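Calcineurin-like phosphoesterase domain-containing protein (PDB 1XM7) is of unknown function but belongs to the calcineurin-like phosphoesterase family and so is probably a metal-dependent hydrolase. Local coordinates at residues Asp141-Asn151 / Ile164-Trp173; Lys74-Asp82 / Ile109-Lys117. One frame throughout, in Å; residues are numbered along the deposited sequence.

Contact 1: Asp141-Asn151 / Ile164-Trp173; sequences DLLIHGHVHWN and IECINANVEW
L142 lays CD1 against the I167 branch CG2 (3.8 Å), at the head of the parallel pairing of 142-145 with edge strand 166-168, first bridged at L143 with C166. L143 alternates to the face shared with C166; its N donates to E165 O and its O accepts from I167 N. I144 returns to the other face, CG1 alongside I167 CG2. H145 closes the pairing: its N bonds I167 O, and A169 N meets its O at 2.6 Å. Its CG lies between backbone N and carbonyl carbon (chi1 66°), which lays one ring face over I167 O and brings the edge to C166 SG, itself disulfide-bonded to C159. Beyond it runs GHVH, the family's GHxH motif. V148 O is gripped twice: N168 ND2 arrives on a lone pair (3.0 Å), W173 NE1 from above the carbonyl plane (2.7 Å). The other end of the N168 amide, OD1, accepts from N170 N in an Asx turn. W150 N reaches the anti side of E172 OE2 (3.0 Å), somewhat out of the carboxylate plane; a water donates to both E172 OE2 and W150 O, while E172 OE1 pairs with R25. W150 CA sits over the W173 six-membered ring, 3.8 Å from its centroid. The N168 amide and W173 indole thus hold the GHxH loop at V148 O and E172 the residue after it, probably helping to fix how the loop histidines are presented.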
loop_
_atom_site.group_PDB
_atom_site.type_symbol
_atom_site.label_atom_id
_atom_site.label_comp_id
_atom_site.label_asym_id
_atom_site.label_seq_id
_atom_site.Cartn_x
_atom_site.Cartn_y
_atom_site.Cartn_z
ATOM N N ASP A 141 -15.802 -4.772 -6.596
ATOM C CA ASP A 141 -16.510 -4.740 -5.332
ATOM C C ASP A 141 -15.779 -3.919 -4.275
ATOM O O ASP A 141 -16.402 -3.287 -3.416
ATOM C CB ASP A 141 -16.724 -6.173 -4.842
ATOM C CG ASP A 141 -17.649 -6.958 -5.754
ATOM O OD1 ASP A 141 -18.866 -6.660 -5.757
ATOM O OD2 ASP A 141 -17.161 -7.856 -6.478
ATOM N N LEU A 142 -14.456 -3.916 -4.342
ATOM C CA LEU A 142 -13.673 -3.172 -3.371
ATOM C C LEU A 142 -12.398 -2.584 -3.960
ATOM O O LEU A 142 -11.844 -3.099 -4.931
ATOM C CB LEU A 142 -13.320 -4.087 -2.200
ATOM C CG LEU A 142 -12.378 -3.553 -1.122
ATOM C CD1 LEU A 142 -13.031 -2.394 -0.361
ATOM C CD2 LEU A 142 -12.012 -4.703 -0.181
ATOM N N LEU A 143 -11.950 -1.486 -3.362
ATOM C CA LEU A 143 -10.724 -0.832 -3.777
ATOM C C LEU A 143 -9.828 -0.737 -2.566
ATOM O O LEU A 143 -10.219 -0.190 -1.546
ATOM C CB LEU A 143 -10.992 0.581 -4.296
ATOM C CG LEU A 143 -9.743 1.454 -4.518
ATOM C CD1 LEU A 143 -8.856 0.831 -5.583
ATOM C CD2 LEU A 143 -10.152 2.859 -4.926
ATOM N N ILE A 144 -8.636 -1.305 -2.671
ATOM C CA ILE A 144 -7.671 -1.224 -1.589
ATOM C C ILE A 144 -6.624 -0.280 -2.161
ATOM O O ILE A 144 -6.118 -0.500 -3.266
ATOM C CB ILE A 144 -7.040 -2.586 -1.294
ATOM C CG1 ILE A 144 -8.140 -3.591 -0.975
ATOM C CG2 ILE A 144 -6.071 -2.478 -0.116
ATOM C CD1 ILE A 144 -7.625 -4.894 -0.438
ATOM N N HIS A 145 -6.325 0.787 -1.428
ATOM C CA HIS A 145 -5.355 1.771 -1.897
ATOM C C HIS A 145 -4.500 2.316 -0.764
ATOM O O HIS A 145 -4.550 1.829 0.358
ATOM C CB HIS A 145 -6.091 2.933 -2.557
ATOM C CG HIS A 145 -6.921 3.721 -1.599
ATOM N ND1 HIS A 145 -6.367 4.508 -0.614
ATOM C CD2 HIS A 145 -8.262 3.781 -1.419
ATOM C CE1 HIS A 145 -7.329 5.015 0.135
ATOM N NE2 HIS A 145 -8.489 4.589 -0.331
ATOM N N GLY A 146 -3.705 3.326 -1.087
ATOM C CA GLY A 146 -2.865 3.974 -0.100
ATOM C C GLY A 146 -2.904 5.470 -0.374
ATOM O O GLY A 146 -3.977 6.078 -0.445
ATOM N N HIS A 147 -1.729 6.070 -0.508
ATOM C CA HIS A 147 -1.617 7.482 -0.828
ATOM C C HIS A 147 -2.105 8.517 0.195
ATOM O O HIS A 147 -1.413 9.506 0.427
ATOM C CB HIS A 147 -2.294 7.732 -2.178
ATOM C CG HIS A 147 -2.052 9.102 -2.727
ATOM N ND1 HIS A 147 -2.904 10.160 -2.493
ATOM C CD2 HIS A 147 -1.037 9.593 -3.478
ATOM C CE1 HIS A 147 -2.426 11.243 -3.077
ATOM N NE2 HIS A 147 -1.293 10.926 -3.682
ATOM N N VAL A 148 -3.278 8.322 0.798
ATOM C CA VAL A 148 -3.784 9.301 1.773
ATOM C C VAL A 148 -3.231 9.092 3.182
ATOM O O VAL A 148 -3.540 8.101 3.844
ATOM C CB VAL A 148 -5.320 9.286 1.854
ATOM C CG1 VAL A 148 -5.794 10.452 2.713
ATOM C CG2 VAL A 148 -5.917 9.368 0.452
ATOM N N HIS A 149 -2.428 10.044 3.645
ATOM C CA HIS A 149 -1.811 9.948 4.962
ATOM C C HIS A 149 -2.732 10.253 6.120
ATOM O O HIS A 149 -3.842 10.751 5.956
ATOM C CB HIS A 149 -0.592 10.865 5.054
ATOM C CG HIS A 149 0.436 10.608 3.998
ATOM N ND1 HIS A 149 0.860 9.339 3.664
ATOM C CD2 HIS A 149 1.122 11.455 3.194
ATOM C CE1 HIS A 149 1.758 9.416 2.699
ATOM N NE2 HIS A 149 1.936 10.690 2.396
ATOM N N TRP A 150 -2.234 9.945 7.306
ATOM C CA TRP A 150 -2.970 10.173 8.525
ATOM C C TRP A 150 -3.199 11.663 8.721
ATOM O O TRP A 150 -2.343 12.483 8.391
ATOM C CB TRP A 150 -2.179 9.619 9.714
ATOM C CG TRP A 150 -2.846 9.858 11.037
ATOM C CD1 TRP A 150 -3.722 9.024 11.685
ATOM C CD2 TRP A 150 -2.777 11.057 11.824
ATOM N NE1 TRP A 150 -4.205 9.636 12.821
ATOM C CE2 TRP A 150 -3.643 10.884 12.928
ATOM C CE3 TRP A 150 -2.075 12.266 11.697
ATOM C CZ2 TRP A 150 -3.825 11.877 13.902
ATOM C CZ3 TRP A 150 -2.259 13.253 12.663
ATOM C CH2 TRP A 150 -3.128 13.052 13.750
ATOM N N ASN A 151 -4.368 12.007 9.246
ATOM C CA ASN A 151 -4.718 13.386 9.552
ATOM C C ASN A 151 -5.505 13.270 10.841
ATOM O O ASN A 151 -6.017 12.198 11.162
ATOM C CB ASN A 151 -5.556 14.022 8.436
ATOM C CG ASN A 151 -6.834 13.266 8.154
ATOM O OD1 ASN A 151 -7.148 12.953 7.002
ATOM N ND2 ASN A 151 -7.587 12.972 9.205
ATOM N N ILE A 164 -18.395 3.631 -4.259
ATOM C CA ILE A 164 -17.165 2.852 -4.191
ATOM C C ILE A 164 -16.789 2.529 -2.746
ATOM O O ILE A 164 -16.777 3.411 -1.877
ATOM C CB ILE A 164 -15.982 3.623 -4.853
ATOM C CG1 ILE A 164 -16.279 3.892 -6.332
ATOM C CG2 ILE A 164 -14.704 2.828 -4.715
ATOM C CD1 ILE A 164 -15.244 4.762 -7.033
ATOM N N GLU A 165 -16.499 1.256 -2.497
ATOM C CA GLU A 165 -16.094 0.807 -1.175
ATOM C C GLU A 165 -14.573 0.705 -1.181
ATOM O O GLU A 165 -13.989 0.280 -2.171
ATOM C CB GLU A 165 -16.725 -0.551 -0.861
ATOM C CG GLU A 165 -18.222 -0.469 -0.610
ATOM C CD GLU A 165 -18.570 0.490 0.524
ATOM O OE1 GLU A 165 -19.766 0.833 0.682
ATOM O OE2 GLU A 165 -17.647 0.900 1.263
ATOM N N CYS A 166 -13.926 1.088 -0.088
ATOM C CA CYS A 166 -12.471 1.048 -0.055
ATOM C C CYS A 166 -11.866 0.927 1.338
ATOM O O CYS A 166 -12.549 1.063 2.349
ATOM C CB CYS A 166 -11.916 2.315 -0.717
ATOM S SG CYS A 166 -12.326 3.833 0.213
ATOM N N ILE A 167 -10.565 0.669 1.371
ATOM C CA ILE A 167 -9.821 0.564 2.615
ATOM C C ILE A 167 -8.419 1.092 2.343
ATOM O O ILE A 167 -7.797 0.739 1.341
ATOM C CB ILE A 167 -9.732 -0.881 3.117
ATOM C CG1 ILE A 167 -8.339 -1.110 3.699
ATOM C CG2 ILE A 167 -10.096 -1.852 2.014
ATOM C CD1 ILE A 167 -7.934 -2.544 3.789
ATOM N N ASN A 168 -7.936 1.939 3.243
ATOM C CA ASN A 168 -6.632 2.564 3.107
ATOM C C ASN A 168 -5.531 1.700 3.716
ATOM O O ASN A 168 -5.477 1.543 4.934
ATOM C CB ASN A 168 -6.661 3.922 3.803
ATOM C CG ASN A 168 -5.489 4.793 3.431
ATOM O OD1 ASN A 168 -4.392 4.300 3.194
ATOM N ND2 ASN A 168 -5.710 6.102 3.394
ATOM N N ALA A 169 -4.650 1.158 2.872
ATOM C CA ALA A 169 -3.550 0.305 3.326
ATOM C C ALA A 169 -2.301 1.059 3.809
ATOM O O ALA A 169 -1.298 0.437 4.165
ATOM C CB ALA A 169 -3.168 -0.645 2.227
ATOM N N ASN A 170 -2.364 2.389 3.818
ATOM C CA ASN A 170 -1.245 3.229 4.252
ATOM C C ASN A 170 -0.870 2.914 5.693
ATOM O O ASN A 170 -1.729 2.873 6.564
ATOM C CB ASN A 170 -1.628 4.709 4.128
ATOM C CG ASN A 170 -0.486 5.651 4.486
ATOM O OD1 ASN A 170 -0.275 6.662 3.817
ATOM N ND2 ASN A 170 0.245 5.332 5.547
ATOM N N VAL A 171 0.418 2.705 5.939
ATOM C CA VAL A 171 0.903 2.379 7.279
ATOM C C VAL A 171 0.422 3.343 8.353
ATOM O O VAL A 171 0.036 2.920 9.436
ATOM C CB VAL A 171 2.446 2.336 7.324
ATOM C CG1 VAL A 171 2.953 1.153 6.530
ATOM C CG2 VAL A 171 3.025 3.631 6.775
ATOM N N GLU A 172 0.435 4.635 8.045
ATOM C CA GLU A 172 0.016 5.657 9.000
ATOM C C GLU A 172 -1.405 5.488 9.548
ATOM O O GLU A 172 -1.736 6.028 10.604
ATOM C CB GLU A 172 0.152 7.050 8.380
ATOM C CG GLU A 172 1.573 7.448 8.043
ATOM C CD GLU A 172 1.691 8.921 7.711
ATOM O OE1 GLU A 172 2.793 9.365 7.351
ATOM O OE2 GLU A 172 0.684 9.643 7.811
ATOM N N TRP A 173 -2.245 4.748 8.837
ATOM C CA TRP A 173 -3.616 4.546 9.289
ATOM C C TRP A 173 -3.811 3.228 10.001
ATOM O O TRP A 173 -4.802 3.050 10.710
ATOM C CB TRP A 173 -4.591 4.590 8.117
ATOM C CG TRP A 173 -4.834 5.954 7.580
ATOM C CD1 TRP A 173 -4.431 6.442 6.373
ATOM C CD2 TRP A 173 -5.560 7.012 8.223
ATOM N NE1 TRP A 173 -4.860 7.737 6.221
ATOM C CE2 TRP A 173 -5.556 8.114 7.341
ATOM C CE3 TRP A 173 -6.211 7.136 9.458
ATOM C CZ2 TRP A 173 -6.182 9.330 7.654
ATOM C CZ3 TRP A 173 -6.831 8.343 9.769
ATOM C CH2 TRP A 173 -6.811 9.423 8.868
HETATM O O HOH W 1 0.333 12.300 8.312
#

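Contact 2: Lys74-Asp82 / Ile109-Lys117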
loop_
_atom_site.group_PDB
_atom_site.type_symbol
_atom_site.label_atom_id
_atom_site.label_comp_id
_atom_site.label_asym_id
_atom_site.label_seq_id
_atom_site.Cartn_x
_atom_site.Cartn_y
_atom_site.Cartn_z
ATOM N N LYS A 74 6.082 -11.094 -3.082
ATOM C CA LYS A 74 5.921 -9.650 -2.953
ATOM C C LYS A 74 5.656 -8.996 -4.298
ATOM O O LYS A 74 6.431 -9.152 -5.236
ATOM C CB LYS A 74 7.175 -9.044 -2.315
ATOM C CG LYS A 74 7.448 -9.613 -0.933
ATOM C CD LYS A 74 8.794 -9.193 -0.368
ATOM C CE LYS A 74 9.076 -9.914 0.953
ATOM N NZ LYS A 74 9.284 -11.366 0.727
ATOM N N ILE A 75 4.545 -8.277 -4.400
ATOM C CA ILE A 75 4.230 -7.602 -5.647
ATOM C C ILE A 75 3.977 -6.133 -5.320
ATOM O O ILE A 75 3.503 -5.811 -4.230
ATOM C CB ILE A 75 3.000 -8.261 -6.362
ATOM C CG1 ILE A 75 1.727 -7.484 -6.080
ATOM C CG2 ILE A 75 2.815 -9.699 -5.901
ATOM C CD1 ILE A 75 1.505 -6.359 -7.041
ATOM N N LEU A 76 4.315 -5.248 -6.254
ATOM C CA LEU A 76 4.143 -3.810 -6.050
ATOM C C LEU A 76 3.226 -3.147 -7.074
ATOM O O LEU A 76 3.196 -3.537 -8.248
ATOM C CB LEU A 76 5.509 -3.095 -6.090
ATOM C CG LEU A 76 5.520 -1.567 -6.329
ATOM C CD1 LEU A 76 5.036 -0.840 -5.084
ATOM C CD2 LEU A 76 6.925 -1.087 -6.683
ATOM N N VAL A 77 2.471 -2.155 -6.603
ATOM C CA VAL A 77 1.603 -1.351 -7.450
ATOM C C VAL A 77 2.203 0.028 -7.214
ATOM O O VAL A 77 2.082 0.602 -6.125
ATOM C CB VAL A 77 0.129 -1.365 -6.993
ATOM C CG1 VAL A 77 -0.729 -0.597 -7.999
ATOM C CG2 VAL A 77 -0.366 -2.802 -6.870
ATOM N N MET A 78 2.877 0.532 -8.238
ATOM C CA MET A 78 3.571 1.807 -8.195
ATOM C C MET A 78 2.828 3.066 -7.796
ATOM O O MET A 78 1.738 3.354 -8.279
ATOM C CB MET A 78 4.257 2.029 -9.538
ATOM C CG MET A 78 5.251 0.925 -9.865
ATOM S SD MET A 78 6.049 1.111 -11.421
ATOM C CE MET A 78 7.265 2.238 -10.990
ATOM N N GLY A 79 3.464 3.813 -6.898
ATOM C CA GLY A 79 2.944 5.081 -6.420
ATOM C C GLY A 79 3.695 6.209 -7.124
ATOM O O GLY A 79 4.589 5.954 -7.934
ATOM N N ASN A 80 3.367 7.459 -6.826
ATOM C CA ASN A 80 4.041 8.540 -7.514
ATOM C C ASN A 80 5.537 8.647 -7.258
ATOM O O ASN A 80 6.283 9.112 -8.127
ATOM C CB ASN A 80 3.386 9.882 -7.199
ATOM C CG ASN A 80 4.030 11.031 -7.964
ATOM O OD1 ASN A 80 4.516 11.993 -7.363
ATOM N ND2 ASN A 80 4.045 10.932 -9.296
ATOM N N HIS A 81 6.002 8.230 -6.087
ATOM C CA HIS A 81 7.426 8.346 -5.828
ATOM C C HIS A 81 8.223 7.137 -6.332
ATOM O O HIS A 81 9.450 7.186 -6.407
ATOM C CB HIS A 81 7.692 8.572 -4.341
ATOM C CG HIS A 81 9.102 8.989 -4.044
ATOM N ND1 HIS A 81 9.561 10.270 -4.266
ATOM C CD2 HIS A 81 10.161 8.289 -3.572
ATOM C CE1 HIS A 81 10.841 10.343 -3.941
ATOM N NE2 HIS A 81 11.229 9.154 -3.517
ATOM N N ASP A 82 7.527 6.059 -6.681
ATOM C CA ASP A 82 8.182 4.855 -7.193
ATOM C C ASP A 82 8.535 5.088 -8.665
ATOM O O ASP A 82 7.689 4.875 -9.542
ATOM C CB ASP A 82 7.223 3.668 -7.096
ATOM C CG ASP A 82 6.762 3.400 -5.684
ATOM O OD1 ASP A 82 5.624 2.928 -5.519
ATOM O OD2 ASP A 82 7.537 3.646 -4.739
ATOM N N ILE A 109 -11.493 -7.371 -6.425
ATOM C CA ILE A 109 -10.733 -6.295 -5.794
ATOM C C ILE A 109 -9.754 -5.502 -6.669
ATOM O O ILE A 109 -8.872 -6.067 -7.326
ATOM C CB ILE A 109 -9.927 -6.830 -4.583
ATOM C CG1 ILE A 109 -10.833 -7.663 -3.672
ATOM C CG2 ILE A 109 -9.334 -5.661 -3.799
ATOM C CD1 ILE A 109 -10.095 -8.380 -2.553
ATOM N N LEU A 110 -9.916 -4.180 -6.642
ATOM C CA LEU A 110 -9.054 -3.269 -7.378
ATOM C C LEU A 110 -7.964 -2.816 -6.420
ATOM O O LEU A 110 -8.242 -2.328 -5.318
ATOM C CB LEU A 110 -9.823 -2.030 -7.849
ATOM C CG LEU A 110 -9.370 -1.265 -9.104
ATOM C CD1 LEU A 110 -9.640 0.207 -8.900
ATOM C CD2 LEU A 110 -7.910 -1.477 -9.399
ATOM N N LEU A 111 -6.724 -2.989 -6.858
ATOM C CA LEU A 111 -5.561 -2.588 -6.092
ATOM C C LEU A 111 -4.909 -1.442 -6.843
ATOM O O LEU A 111 -4.507 -1.584 -8.005
ATOM C CB LEU A 111 -4.565 -3.734 -5.998
ATOM C CG LEU A 111 -5.074 -5.081 -5.494
ATOM C CD1 LEU A 111 -3.931 -6.067 -5.557
ATOM C CD2 LEU A 111 -5.611 -4.961 -4.076
ATOM N N SER A 112 -4.816 -0.303 -6.181
ATOM C CA SER A 112 -4.198 0.859 -6.782
ATOM C C SER A 112 -3.563 1.687 -5.670
ATOM O O SER A 112 -3.890 1.509 -4.498
ATOM C CB SER A 112 -5.248 1.678 -7.507
ATOM O OG SER A 112 -4.634 2.711 -8.246
ATOM N N HIS A 113 -2.638 2.571 -6.022
ATOM C CA HIS A 113 -2.012 3.410 -5.017
ATOM C C HIS A 113 -2.919 4.592 -4.725
ATOM O O HIS A 113 -3.010 5.056 -3.597
ATOM C CB HIS A 113 -0.673 3.939 -5.519
ATOM C CG HIS A 113 -0.085 5.006 -4.649
ATOM N ND1 HIS A 113 0.472 4.739 -3.415
ATOM C CD2 HIS A 113 -0.001 6.345 -4.817
ATOM C CE1 HIS A 113 0.872 5.871 -2.861
ATOM N NE2 HIS A 113 0.597 6.860 -3.691
ATOM N N TYR A 114 -3.594 5.067 -5.763
ATOM C CA TYR A 114 -4.463 6.225 -5.653
ATOM C C TYR A 114 -5.862 5.873 -5.230
ATOM O O TYR A 114 -6.365 4.806 -5.560
ATOM C CB TYR A 114 -4.500 6.984 -6.986
ATOM C CG TYR A 114 -3.120 7.318 -7.509
ATOM C CD1 TYR A 114 -2.337 6.341 -8.132
ATOM C CD2 TYR A 114 -2.563 8.586 -7.311
ATOM C CE1 TYR A 114 -1.036 6.613 -8.538
ATOM C CE2 TYR A 114 -1.256 8.868 -7.714
ATOM C CZ TYR A 114 -0.499 7.876 -8.327
ATOM O OH TYR A 114 0.795 8.137 -8.729
ATOM N N PRO A 115 -6.511 6.773 -4.477
ATOM C CA PRO A 115 -7.881 6.583 -3.987
ATOM C C PRO A 115 -8.885 7.077 -5.023
ATOM O O PRO A 115 -8.502 7.659 -6.044
ATOM C CB PRO A 115 -7.903 7.447 -2.732
ATOM C CG PRO A 115 -7.098 8.640 -3.175
ATOM C CD PRO A 115 -5.915 7.994 -3.889
ATOM N N ALA A 116 -10.166 6.854 -4.761
ATOM C CA ALA A 116 -11.195 7.320 -5.674
ATOM C C ALA A 116 -11.236 8.841 -5.539
ATOM O O ALA A 116 -11.437 9.563 -6.522
ATOM C CB ALA A 116 -12.549 6.711 -5.307
ATOM N N LYS A 117 -11.025 9.321 -4.317
ATOM C CA LYS A 117 -11.038 10.750 -4.042
ATOM C C LYS A 117 -10.258 11.029 -2.772
ATOM O O LYS A 117 -10.496 10.384 -1.759
ATOM C CB LYS A 117 -12.472 11.227 -3.862
ATOM C CG LYS A 117 -12.606 12.729 -3.798
ATOM C CD LYS A 117 -14.064 13.145 -3.617
ATOM C CE LYS A 117 -14.390 14.354 -4.490
ATOM N NZ LYS A 117 -14.104 14.093 -5.950
HETATM O O HOH W 2 -0.993 2.916 -8.474
HETATM O O HOH W 3 2.722 8.645 -4.463
#
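Water 2 is held from both sides, donating to M78 O (2.8 Å) and accepting from H113 N (3.0 Å), and so bridges the two segments where strands 73-77 and 107-112 give way to loops. These are the GNHD loop, G79-D82, and the histidine-bearing loop at H113, two signature elements of the calcineurin-like phosphoesterases. The strands belong to different sheets of the two-sheet core. Between them V77 turns CG1 to the backbone of L111 and S112, while CG2 approaches L111 CB, a loose apolar seam on the strand side of the loops. Past the strand ends, G79 lies over one face of the H113 imidazole, its CA 3.7 Å from the ring centroid and 19° off the normal. With no side chain on G79, its CA rests directly on the ring as a CH-pi contact. H113 has CG anti to its N (chi1 169°), which carries the imidazole across to the loop. L50 O takes the bond from ND1, fixing the ring's rotation, and on the other nitrogen NE2 makes a weak bond to water 3. That water is held more closely by N80 N, at 2.7 Å. Within the loop, D82 OD1 accepts from G79 N and also from D52 N, keeping the turn closed. Y114 brings its hydroxyl to N80 CB (3.5 Å), and the same OH bonds R127 NH1. One face of the Y114 ring carries H113 CD2, 3.8 Å above the plane and over its centre.

In the fold
Contact 1 and contact 2 meet through strands 142-145 and 107-112, neighbours in the four-stranded sheet, and their centres lie about 10 Å apart. L110 links them with two probable hydrogen bonds, L110 N to L142 O at 2.8 Å and I144 N to L110 O at 2.9 Å. Contact 1 extends this sheet to its edge strand, whereas contact 2 crosses to the five-stranded one. Beyond the strand ends the loops converge: H147 CB packs 3.1 Å from H113 O, and the H147 ring meets those of H113 and Y114. D9 reaches both contacts: OD1 accepts from H147 N, and H113 packs on D9. In relatives such loops surround a metal centre; here the two contacts probably shape the corresponding site together.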